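Local coordinates for protein condensin complex subunit 3 (PDB 5OQR) that serves as a HEAT-repeat regulatory subunit of the condensin complex, which is required to convert interphase chromatin into condensed mitotic-like chromosomes, at residues P607-P615 with I675-T683; L708-P719 with R750-H761. One frame throughout, in Å; residues are numbered along the deposited sequence.

Overall arrangement
Both contacts belong to the C-terminal part of an all-helical HEAT-repeat solenoid and lie on the same side of the centre of the chain, with their own centres about 22 Å apart. They come in series: interaction 1 joins helix 601-613 to helix 669-682 and is complete before interaction 2 joins helix 706-717 to helix 745-759. Helices 669-682 and 706-717 follow each other in the chain, and Leu680 CD2 packs on Leu710 CD2 at 3.7 Å, a touch between neighbouring helices that links the two contacts. Helices 639-661 and 725-736 touch both. Such helix-on-helix packing, passed along the sequence, is how a solenoid extends without any strand.

Interaction 1: residues P607-P615 with I675-T683; sequences PLIIQYFEP and IAQQMLDWT
Phe613 is the knob that helix 601-613 inserts into helix 669-682, where Ile675, Gln678, Met679 and Trp682 form the hole: knobs-into-holes packing inside a helical HEAT-repeat solenoid. The short helical segments run at 140° to each other, their axes 12.2 Å apart at closest approach, a wide gap that large side chains bridge. The Phe613 ring is closely packed on both faces. One lies on Tyr612 CD2 of its own helix, while the other receives Ile675 CG2 in a CH-pi contact 3.6 Å from the ring centroid. With CG1 beside the backbone N (chi1 -62°), Ile675 turns this methyl onto the ring. The side chains of Phe613 and Trp682 approach from their own helices in opposing directions; their six-membered rings are nearly parallel but slid until they barely overlap, centroids 5.9 Å apart. It is Phe631 of helix 621-635 that stacks on the indole. Tyr612 makes a light, buried contact at the edge of the Trp682 ring, CE2 lying 4.0 Å from CH2. Toward partly exposed Gln678 the fit is looser, its CB staying 4.1 Å from Phe613 CZ. At the Ile609 end, the extended Met679 chain brings its CE to 3.5 Å from Ile609 CG2.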
loop_
_atom_site.group_PDB
_atom_site.type_symbol
_atom_site.label_atom_id
_atom_site.label_comp_id
_atom_site.label_asym_id
_atom_site.label_seq_id
_atom_site.Cartn_x
_atom_site.Cartn_y
_atom_site.Cartn_z
ATOM N N PRO A 607 6.557 -24.194 -5.467
ATOM C CA PRO A 607 6.504 -23.371 -6.687
ATOM C C PRO A 607 6.003 -21.955 -6.453
ATOM O O PRO A 607 6.451 -21.027 -7.137
ATOM C CB PRO A 607 5.551 -24.162 -7.589
ATOM C CG PRO A 607 5.696 -25.556 -7.140
ATOM C CD PRO A 607 5.922 -25.509 -5.673
ATOM N N LEU A 608 5.078 -21.757 -5.512
ATOM C CA LEU A 608 4.592 -20.410 -5.229
ATOM C C LEU A 608 5.705 -19.531 -4.680
ATOM O O LEU A 608 5.918 -18.408 -5.152
ATOM C CB LEU A 608 3.428 -20.463 -4.235
ATOM C CG LEU A 608 1.993 -20.317 -4.739
ATOM C CD1 LEU A 608 1.075 -20.166 -3.542
ATOM C CD2 LEU A 608 1.816 -19.136 -5.677
ATOM N N ILE A 609 6.418 -20.022 -3.667
ATOM C CA ILE A 609 7.467 -19.227 -3.039
ATOM C C ILE A 609 8.561 -18.900 -4.045
ATOM O O ILE A 609 9.088 -17.783 -4.069
ATOM C CB ILE A 609 8.020 -19.966 -1.805
ATOM C CG1 ILE A 609 6.940 -20.027 -0.721
ATOM C CG2 ILE A 609 9.286 -19.284 -1.272
ATOM C CD1 ILE A 609 7.325 -20.811 0.510
ATOM N N ILE A 610 8.917 -19.864 -4.893
ATOM C CA ILE A 610 9.968 -19.629 -5.880
ATOM C C ILE A 610 9.555 -18.514 -6.831
ATOM O O ILE A 610 10.274 -17.523 -7.006
ATOM C CB ILE A 610 10.297 -20.927 -6.639
ATOM C CG1 ILE A 610 10.949 -21.933 -5.691
ATOM C CG2 ILE A 610 11.214 -20.640 -7.832
ATOM C CD1 ILE A 610 11.291 -23.266 -6.321
ATOM N N GLN A 611 8.390 -18.662 -7.464
ATOM C CA GLN A 611 7.921 -17.647 -8.400
ATOM C C GLN A 611 7.785 -16.293 -7.720
ATOM O O GLN A 611 8.151 -15.261 -8.292
ATOM C CB GLN A 611 6.585 -18.077 -9.002
ATOM C CG GLN A 611 6.292 -17.462 -10.351
ATOM C CD GLN A 611 7.068 -18.124 -11.464
ATOM O OE1 GLN A 611 7.062 -19.347 -11.595
ATOM N NE2 GLN A 611 7.752 -17.322 -12.268
ATOM N N TYR A 612 7.259 -16.278 -6.495
ATOM C CA TYR A 612 7.062 -15.023 -5.778
ATOM C C TYR A 612 8.371 -14.258 -5.620
ATOM O O TYR A 612 8.390 -13.024 -5.695
ATOM C CB TYR A 612 6.433 -15.307 -4.415
ATOM C CG TYR A 612 6.324 -14.102 -3.513
ATOM C CD1 TYR A 612 5.475 -13.051 -3.825
ATOM C CD2 TYR A 612 7.056 -14.023 -2.338
ATOM C CE1 TYR A 612 5.367 -11.949 -3.000
ATOM C CE2 TYR A 612 6.954 -12.927 -1.506
ATOM C CZ TYR A 612 6.107 -11.894 -1.841
ATOM O OH TYR A 612 6.002 -10.801 -1.015
ATOM N N PHE A 613 9.474 -14.967 -5.399
ATOM C CA PHE A 613 10.778 -14.342 -5.226
ATOM C C PHE A 613 11.633 -14.393 -6.485
ATOM O O PHE A 613 12.756 -13.881 -6.472
ATOM C CB PHE A 613 11.538 -15.011 -4.075
ATOM C CG PHE A 613 10.992 -14.692 -2.712
ATOM C CD1 PHE A 613 11.004 -13.397 -2.230
ATOM C CD2 PHE A 613 10.482 -15.693 -1.904
ATOM C CE1 PHE A 613 10.508 -13.103 -0.977
ATOM C CE2 PHE A 613 9.987 -15.406 -0.650
ATOM C CZ PHE A 613 10.001 -14.108 -0.186
ATOM N N GLU A 614 11.138 -14.988 -7.563
ATOM C CA GLU A 614 11.966 -15.180 -8.742
ATOM C C GLU A 614 12.217 -13.843 -9.440
ATOM O O GLU A 614 11.316 -13.005 -9.518
ATOM C CB GLU A 614 11.299 -16.155 -9.711
ATOM C CG GLU A 614 12.146 -16.474 -10.928
ATOM C CD GLU A 614 11.693 -17.726 -11.642
ATOM O OE1 GLU A 614 12.503 -18.289 -12.408
ATOM O OE2 GLU A 614 10.538 -18.152 -11.429
ATOM N N PRO A 615 13.430 -13.612 -9.955
ATOM C CA PRO A 615 13.690 -12.333 -10.637
ATOM C C PRO A 615 12.888 -12.140 -11.911
ATOM O O PRO A 615 12.503 -11.003 -12.211
ATOM C CB PRO A 615 15.198 -12.389 -10.923
ATOM C CG PRO A 615 15.558 -13.832 -10.837
ATOM C CD PRO A 615 14.667 -14.395 -9.788
ATOM N N ILE A 675 15.205 -12.658 1.500
ATOM C CA ILE A 675 14.263 -13.738 1.219
ATOM C C ILE A 675 14.218 -14.712 2.389
ATOM O O ILE A 675 13.144 -15.038 2.908
ATOM C CB ILE A 675 14.638 -14.452 -0.093
ATOM C CG1 ILE A 675 14.565 -13.480 -1.272
ATOM C CG2 ILE A 675 13.715 -15.639 -0.326
ATOM C CD1 ILE A 675 14.996 -14.077 -2.603
ATOM N N ALA A 676 15.387 -15.194 2.818
ATOM C CA ALA A 676 15.437 -16.177 3.894
ATOM C C ALA A 676 14.792 -15.643 5.164
ATOM O O ALA A 676 14.055 -16.363 5.846
ATOM C CB ALA A 676 16.884 -16.584 4.163
ATOM N N GLN A 677 15.058 -14.382 5.504
ATOM C CA GLN A 677 14.449 -13.806 6.696
ATOM C C GLN A 677 12.936 -13.717 6.558
ATOM O O GLN A 677 12.213 -13.872 7.548
ATOM C CB GLN A 677 15.048 -12.427 6.973
ATOM C CG GLN A 677 14.590 -11.804 8.279
ATOM C CD GLN A 677 14.841 -12.705 9.472
ATOM O OE1 GLN A 677 15.986 -12.979 9.828
ATOM N NE2 GLN A 677 13.766 -13.180 10.089
ATOM N N GLN A 678 12.437 -13.470 5.344
ATOM C CA GLN A 678 10.997 -13.497 5.115
ATOM C C GLN A 678 10.428 -14.878 5.409
ATOM O O GLN A 678 9.489 -15.021 6.200
ATOM C CB GLN A 678 10.688 -13.086 3.676
ATOM C CG GLN A 678 10.398 -11.608 3.494
ATOM C CD GLN A 678 8.937 -11.273 3.719
ATOM O OE1 GLN A 678 8.421 -11.399 4.830
ATOM N NE2 GLN A 678 8.258 -10.849 2.657
ATOM N N MET A 679 10.990 -15.911 4.779
ATOM C CA MET A 679 10.531 -17.271 5.038
ATOM C C MET A 679 10.636 -17.625 6.514
ATOM O O MET A 679 9.811 -18.387 7.028
ATOM C CB MET A 679 11.341 -18.266 4.211
ATOM C CG MET A 679 11.370 -18.010 2.717
ATOM S SD MET A 679 11.895 -19.501 1.849
ATOM C CE MET A 679 12.426 -18.844 0.279
ATOM N N LEU A 680 11.644 -17.097 7.211
ATOM C CA LEU A 680 11.790 -17.387 8.633
ATOM C C LEU A 680 10.696 -16.715 9.450
ATOM O O LEU A 680 10.198 -17.293 10.422
ATOM C CB LEU A 680 13.170 -16.944 9.120
ATOM C CG LEU A 680 14.339 -17.856 8.750
ATOM C CD1 LEU A 680 15.656 -17.181 9.075
ATOM C CD2 LEU A 680 14.233 -19.188 9.475
ATOM N N ASP A 681 10.315 -15.493 9.081
ATOM C CA ASP A 681 9.210 -14.833 9.765
ATOM C C ASP A 681 7.908 -15.594 9.558
ATOM O O ASP A 681 7.116 -15.753 10.495
ATOM C CB ASP A 681 9.077 -13.395 9.272
ATOM C CG ASP A 681 10.289 -12.553 9.609
ATOM O OD1 ASP A 681 10.192 -11.310 9.546
ATOM O OD2 ASP A 681 11.338 -13.138 9.946
ATOM N N TRP A 682 7.671 -16.079 8.338
ATOM C CA TRP A 682 6.463 -16.850 8.063
ATOM C C TRP A 682 6.365 -18.081 8.949
ATOM O O TRP A 682 5.259 -18.501 9.307
ATOM C CB TRP A 682 6.432 -17.271 6.595
ATOM C CG TRP A 682 6.278 -16.138 5.630
ATOM C CD1 TRP A 682 5.824 -14.885 5.901
ATOM C CD2 TRP A 682 6.583 -16.160 4.232
ATOM N NE1 TRP A 682 5.826 -14.124 4.761
ATOM C CE2 TRP A 682 6.288 -14.884 3.721
ATOM C CE3 TRP A 682 7.077 -17.136 3.363
ATOM C CZ2 TRP A 682 6.472 -14.559 2.381
ATOM C CZ3 TRP A 682 7.256 -16.812 2.037
ATOM C CH2 TRP A 682 6.956 -15.535 1.557
ATOM N N THR A 683 7.498 -18.677 9.304
ATOM C CA THR A 683 7.519 -19.907 10.082
ATOM C C THR A 683 7.667 -19.661 11.579
ATOM O O THR A 683 7.670 -20.623 12.349
ATOM C CB THR A 683 8.652 -20.805 9.581
ATOM O OG1 THR A 683 9.853 -20.039 9.463
ATOM C CG2 THR A 683 8.325 -21.370 8.225
#

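Interaction 2: residues L708-P719 with R750-H761; sequences LHLANMIFESLP and RTKRKLETYESH
Helices 708-717 and 750-759 run almost parallel, at 14°, their axes 8.9 Å apart at closest approach, which brings Asn712 opposite Thr751 and Phe715 opposite Tyr758. Two knobs interlock them. Thr751 fits among Leu708, Ala711, Asn712 and Phe715, and its hydroxyl, OG1, donates a hydrogen bond of 2.8 Å to Asn712 OD1. The donor approaches at a C=O...donor angle of 118°, somewhat tilted from the carbonyl plane, so two buried polar atoms are paired. The Thr751 methyl, CG2, lies anti to its backbone N (chi1 of OG1 -65°) and comes in at the edge of the Phe715 ring.

Phe715 is the reciprocal knob, held by Thr751, Lys754, Leu755 and Tyr758. Leu755 CA sits over the centre of one ring face, 3.9 Å from the centroid, while Leu755 CD2 reaches Phe715 CE1 at 3.5 Å. An alanine in place of Phe715 would be likely to open a gap under Leu755 and leave the Thr751 methyl without its aromatic neighbour.

Farther along, Leu718 CD1 stands over the Tyr758 ring, 3.5 Å from its centroid, in a CH-pi contact, and Pro719 CG lies more loosely over one face of His761. Toward solvent, Lys754 bends at chi2 to run across Asn712, and its NZ makes a long salt bridge with OE2 of exposed Glu716, at 3.7 Å.

Leu734 of helix 725-736 touches Phe715, and Ile731 of that helix touches both Leu718 and Tyr758. Two nearly parallel helices, with helix 725-736 between them in sequence and touching both, form the successive-layer packing of an alpha-solenoid, here joining the ninth HEAT repeat to the helix that follows it.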
loop_
_atom_site.group_PDB
_atom_site.type_symbol
_atom_site.label_atom_id
_atom_site.label_comp_id
_atom_site.label_asym_id
_atom_site.label_seq_id
_atom_site.Cartn_x
_atom_site.Cartn_y
_atom_site.Cartn_z
ATOM N N LEU A 708 12.454 -25.421 15.344
ATOM C CA LEU A 708 13.282 -26.570 15.679
ATOM C C LEU A 708 13.097 -27.687 14.663
ATOM O O LEU A 708 14.041 -28.432 14.382
ATOM C CB LEU A 708 12.961 -27.064 17.089
ATOM C CG LEU A 708 14.028 -27.957 17.725
ATOM C CD1 LEU A 708 15.329 -27.194 17.939
ATOM C CD2 LEU A 708 13.528 -28.522 19.040
ATOM N N HIS A 709 11.893 -27.817 14.105
ATOM C CA HIS A 709 11.692 -28.732 12.989
ATOM C C HIS A 709 12.471 -28.274 11.766
ATOM O O HIS A 709 13.004 -29.098 11.016
ATOM C CB HIS A 709 10.201 -28.844 12.667
ATOM C CG HIS A 709 9.914 -29.553 11.382
ATOM N ND1 HIS A 709 9.305 -28.936 10.310
ATOM C CD2 HIS A 709 10.164 -30.824 10.989
ATOM C CE1 HIS A 709 9.187 -29.797 9.316
ATOM N NE2 HIS A 709 9.701 -30.950 9.702
ATOM N N LEU A 710 12.556 -26.960 11.551
ATOM C CA LEU A 710 13.307 -26.442 10.415
ATOM C C LEU A 710 14.800 -26.699 10.579
ATOM O O LEU A 710 15.504 -26.950 9.596
ATOM C CB LEU A 710 13.031 -24.948 10.249
ATOM C CG LEU A 710 13.715 -24.264 9.064
ATOM C CD1 LEU A 710 13.269 -24.879 7.751
ATOM C CD2 LEU A 710 13.435 -22.777 9.082
ATOM N N ALA A 711 15.301 -26.630 11.812
ATOM C CA ALA A 711 16.691 -26.989 12.067
ATOM C C ALA A 711 16.976 -28.410 11.600
ATOM O O ALA A 711 17.967 -28.664 10.909
ATOM C CB ALA A 711 17.001 -26.835 13.554
ATOM N N ASN A 712 16.104 -29.353 11.963
ATOM C CA ASN A 712 16.265 -30.726 11.501
ATOM C C ASN A 712 16.262 -30.801 9.980
ATOM O O ASN A 712 17.040 -31.558 9.388
ATOM C CB ASN A 712 15.160 -31.606 12.083
ATOM C CG ASN A 712 15.147 -31.598 13.594
ATOM O OD1 ASN A 712 16.173 -31.373 14.236
ATOM N ND2 ASN A 712 13.981 -31.843 14.176
ATOM N N MET A 713 15.392 -30.026 9.326
ATOM C CA MET A 713 15.374 -29.998 7.866
ATOM C C MET A 713 16.716 -29.536 7.317
ATOM O O MET A 713 17.258 -30.131 6.380
ATOM C CB MET A 713 14.255 -29.080 7.367
ATOM C CG MET A 713 12.854 -29.487 7.791
ATOM S SD MET A 713 12.408 -31.153 7.284
ATOM C CE MET A 713 12.494 -31.001 5.504
ATOM N N ILE A 714 17.260 -28.463 7.886
ATOM C CA ILE A 714 18.536 -27.931 7.416
ATOM C C ILE A 714 19.632 -28.984 7.546
ATOM O O ILE A 714 20.384 -29.240 6.599
ATOM C CB ILE A 714 18.886 -26.642 8.182
ATOM C CG1 ILE A 714 17.858 -25.555 7.857
ATOM C CG2 ILE A 714 20.294 -26.168 7.835
ATOM C CD1 ILE A 714 17.960 -24.314 8.710
ATOM N N PHE A 715 19.736 -29.618 8.716
ATOM C CA PHE A 715 20.774 -30.626 8.915
ATOM C C PHE A 715 20.695 -31.717 7.857
ATOM O O PHE A 715 21.725 -32.201 7.375
ATOM C CB PHE A 715 20.661 -31.233 10.314
ATOM C CG PHE A 715 21.053 -30.295 11.416
ATOM C CD1 PHE A 715 22.246 -29.599 11.362
ATOM C CD2 PHE A 715 20.221 -30.100 12.502
ATOM C CE1 PHE A 715 22.603 -28.735 12.367
ATOM C CE2 PHE A 715 20.574 -29.234 13.511
ATOM C CZ PHE A 715 21.767 -28.551 13.443
ATOM N N GLU A 716 19.481 -32.117 7.481
ATOM C CA GLU A 716 19.309 -33.183 6.504
ATOM C C GLU A 716 19.557 -32.728 5.073
ATOM O O GLU A 716 19.743 -33.577 4.196
ATOM C CB GLU A 716 17.901 -33.765 6.619
ATOM C CG GLU A 716 17.702 -34.651 7.834
ATOM C CD GLU A 716 16.246 -34.979 8.085
ATOM O OE1 GLU A 716 15.378 -34.405 7.398
ATOM O OE2 GLU A 716 15.970 -35.814 8.970
ATOM N N SER A 717 19.571 -31.420 4.814
ATOM C CA SER A 717 19.766 -30.901 3.468
ATOM C C SER A 717 21.168 -30.361 3.228
ATOM O O SER A 717 21.544 -30.159 2.069
ATOM C CB SER A 717 18.748 -29.792 3.179
ATOM O OG SER A 717 19.176 -28.559 3.723
ATOM N N LEU A 718 21.947 -30.119 4.283
ATOM C CA LEU A 718 23.303 -29.614 4.094
ATOM C C LEU A 718 24.148 -30.510 3.199
ATOM O O LEU A 718 24.931 -29.972 2.398
ATOM C CB LEU A 718 23.980 -29.427 5.456
ATOM C CG LEU A 718 23.435 -28.307 6.343
ATOM C CD1 LEU A 718 24.025 -28.413 7.738
ATOM C CD2 LEU A 718 23.720 -26.945 5.743
ATOM N N PRO A 719 24.062 -31.842 3.275
ATOM C CA PRO A 719 24.857 -32.667 2.352
ATOM C C PRO A 719 24.581 -32.373 0.887
ATOM O O PRO A 719 25.519 -32.314 0.084
ATOM C CB PRO A 719 24.452 -34.098 2.733
ATOM C CG PRO A 719 23.992 -33.999 4.136
ATOM C CD PRO A 719 23.343 -32.661 4.264
ATOM N N ARG A 750 16.337 -34.739 19.970
ATOM C CA ARG A 750 16.157 -35.204 18.601
ATOM C C ARG A 750 16.929 -34.335 17.617
ATOM O O ARG A 750 17.511 -34.845 16.655
ATOM C CB ARG A 750 14.672 -35.223 18.241
ATOM C CG ARG A 750 14.302 -36.323 17.263
ATOM C CD ARG A 750 13.307 -35.857 16.217
ATOM N NE ARG A 750 13.160 -36.843 15.148
ATOM C CZ ARG A 750 12.603 -36.598 13.966
ATOM N NH1 ARG A 750 12.134 -35.390 13.682
ATOM N NH2 ARG A 750 12.521 -37.563 13.061
ATOM N N THR A 751 16.949 -33.020 17.841
ATOM C CA THR A 751 17.668 -32.133 16.933
ATOM C C THR A 751 19.173 -32.314 17.069
ATOM O O THR A 751 19.904 -32.225 16.077
ATOM C CB THR A 751 17.270 -30.677 17.188
ATOM O OG1 THR A 751 15.888 -30.499 16.864
ATOM C CG2 THR A 751 18.096 -29.721 16.336
ATOM N N LYS A 752 19.657 -32.564 18.287
ATOM C CA LYS A 752 21.079 -32.827 18.465
ATOM C C LYS A 752 21.496 -34.089 17.721
ATOM O O LYS A 752 22.578 -34.139 17.126
ATOM C CB LYS A 752 21.415 -32.937 19.951
ATOM C CG LYS A 752 22.898 -33.116 20.226
ATOM C CD LYS A 752 23.255 -32.748 21.656
ATOM C CE LYS A 752 24.742 -32.925 21.915
ATOM N NZ LYS A 752 25.176 -34.340 21.735
ATOM N N ARG A 753 20.649 -35.121 17.740
ATOM C CA ARG A 753 20.901 -36.297 16.915
ATOM C C ARG A 753 21.047 -35.912 15.450
ATOM O O ARG A 753 21.922 -36.430 14.747
ATOM C CB ARG A 753 19.772 -37.311 17.093
ATOM C CG ARG A 753 20.106 -38.464 18.021
ATOM C CD ARG A 753 18.919 -38.827 18.894
ATOM N NE ARG A 753 17.701 -39.025 18.113
ATOM C CZ ARG A 753 16.472 -38.992 18.618
ATOM N NH1 ARG A 753 16.285 -38.760 19.911
ATOM N NH2 ARG A 753 15.426 -39.182 17.826
ATOM N N LYS A 754 20.194 -35.005 14.971
ATOM C CA LYS A 754 20.327 -34.508 13.605
ATOM C C LYS A 754 21.647 -33.771 13.425
ATOM O O LYS A 754 22.354 -33.971 12.433
ATOM C CB LYS A 754 19.149 -33.592 13.266
ATOM C CG LYS A 754 18.165 -34.176 12.276
ATOM C CD LYS A 754 17.202 -35.138 12.936
ATOM C CE LYS A 754 16.287 -35.774 11.908
ATOM N NZ LYS A 754 15.519 -36.916 12.467
ATOM N N LEU A 755 21.986 -32.901 14.377
ATOM C CA LEU A 755 23.279 -32.225 14.362
ATOM C C LEU A 755 24.417 -33.230 14.221
ATOM O O LEU A 755 25.305 -33.068 13.377
ATOM C CB LEU A 755 23.430 -31.397 15.644
ATOM C CG LEU A 755 24.667 -30.523 15.905
ATOM C CD1 LEU A 755 25.898 -31.340 16.294
ATOM C CD2 LEU A 755 24.974 -29.631 14.723
ATOM N N GLU A 756 24.399 -34.284 15.039
ATOM C CA GLU A 756 25.493 -35.250 15.033
ATOM C C GLU A 756 25.556 -36.014 13.719
ATOM O O GLU A 756 26.645 -36.251 13.186
ATOM C CB GLU A 756 25.339 -36.216 16.204
ATOM C CG GLU A 756 25.497 -35.558 17.563
ATOM C CD GLU A 756 25.148 -36.492 18.708
ATOM O OE1 GLU A 756 25.292 -36.078 19.879
ATOM O OE2 GLU A 756 24.729 -37.637 18.439
ATOM N N THR A 757 24.404 -36.422 13.186
ATOM C CA THR A 757 24.393 -37.123 11.906
ATOM C C THR A 757 25.072 -36.294 10.823
ATOM O O THR A 757 25.808 -36.834 9.989
ATOM C CB THR A 757 22.959 -37.458 11.503
ATOM O OG1 THR A 757 22.382 -38.338 12.474
ATOM C CG2 THR A 757 22.918 -38.129 10.128
ATOM N N TYR A 758 24.830 -34.983 10.812
ATOM C CA TYR A 758 25.481 -34.134 9.824
ATOM C C TYR A 758 26.974 -34.014 10.100
ATOM O O TYR A 758 27.788 -34.033 9.171
ATOM C CB TYR A 758 24.835 -32.749 9.800
ATOM C CG TYR A 758 25.705 -31.721 9.121
ATOM C CD1 TYR A 758 26.415 -30.792 9.862
ATOM C CD2 TYR A 758 25.838 -31.701 7.743
ATOM C CE1 TYR A 758 27.222 -29.860 9.248
ATOM C CE2 TYR A 758 26.643 -30.772 7.118
ATOM C CZ TYR A 758 27.335 -29.855 7.876
ATOM O OH TYR A 758 28.141 -28.928 7.262
ATOM N N GLU A 759 27.351 -33.880 11.373
ATOM C CA GLU A 759 28.765 -33.786 11.718
ATOM C C GLU A 759 29.527 -35.036 11.300
ATOM O O GLU A 759 30.701 -34.950 10.927
ATOM C CB GLU A 759 28.919 -33.550 13.220
ATOM C CG GLU A 759 28.347 -32.231 13.705
ATOM C CD GLU A 759 29.253 -31.054 13.401
ATOM O OE1 GLU A 759 29.159 -30.027 14.107
ATOM O OE2 GLU A 759 30.065 -31.156 12.457
ATOM N N SER A 760 28.878 -36.202 11.343
ATOM C CA SER A 760 29.551 -37.441 10.975
ATOM C C SER A 760 29.967 -37.462 9.511
ATOM O O SER A 760 30.790 -38.298 9.126
ATOM C CB SER A 760 28.648 -38.640 11.274
ATOM O OG SER A 760 27.564 -38.708 10.363
ATOM N N HIS A 761 29.415 -36.571 8.684
ATOM C CA HIS A 761 29.864 -36.483 7.298
ATOM C C HIS A 761 31.308 -36.015 7.210
ATOM O O HIS A 761 32.006 -36.343 6.243
ATOM C CB HIS A 761 28.959 -35.539 6.505
ATOM C CG HIS A 761 27.783 -36.215 5.874
ATOM N ND1 HIS A 761 26.648 -36.553 6.578
ATOM C CD2 HIS A 761 27.568 -36.617 4.598
ATOM C CE1 HIS A 761 25.785 -37.133 5.765
ATOM N NE2 HIS A 761 26.318 -37.185 4.558
#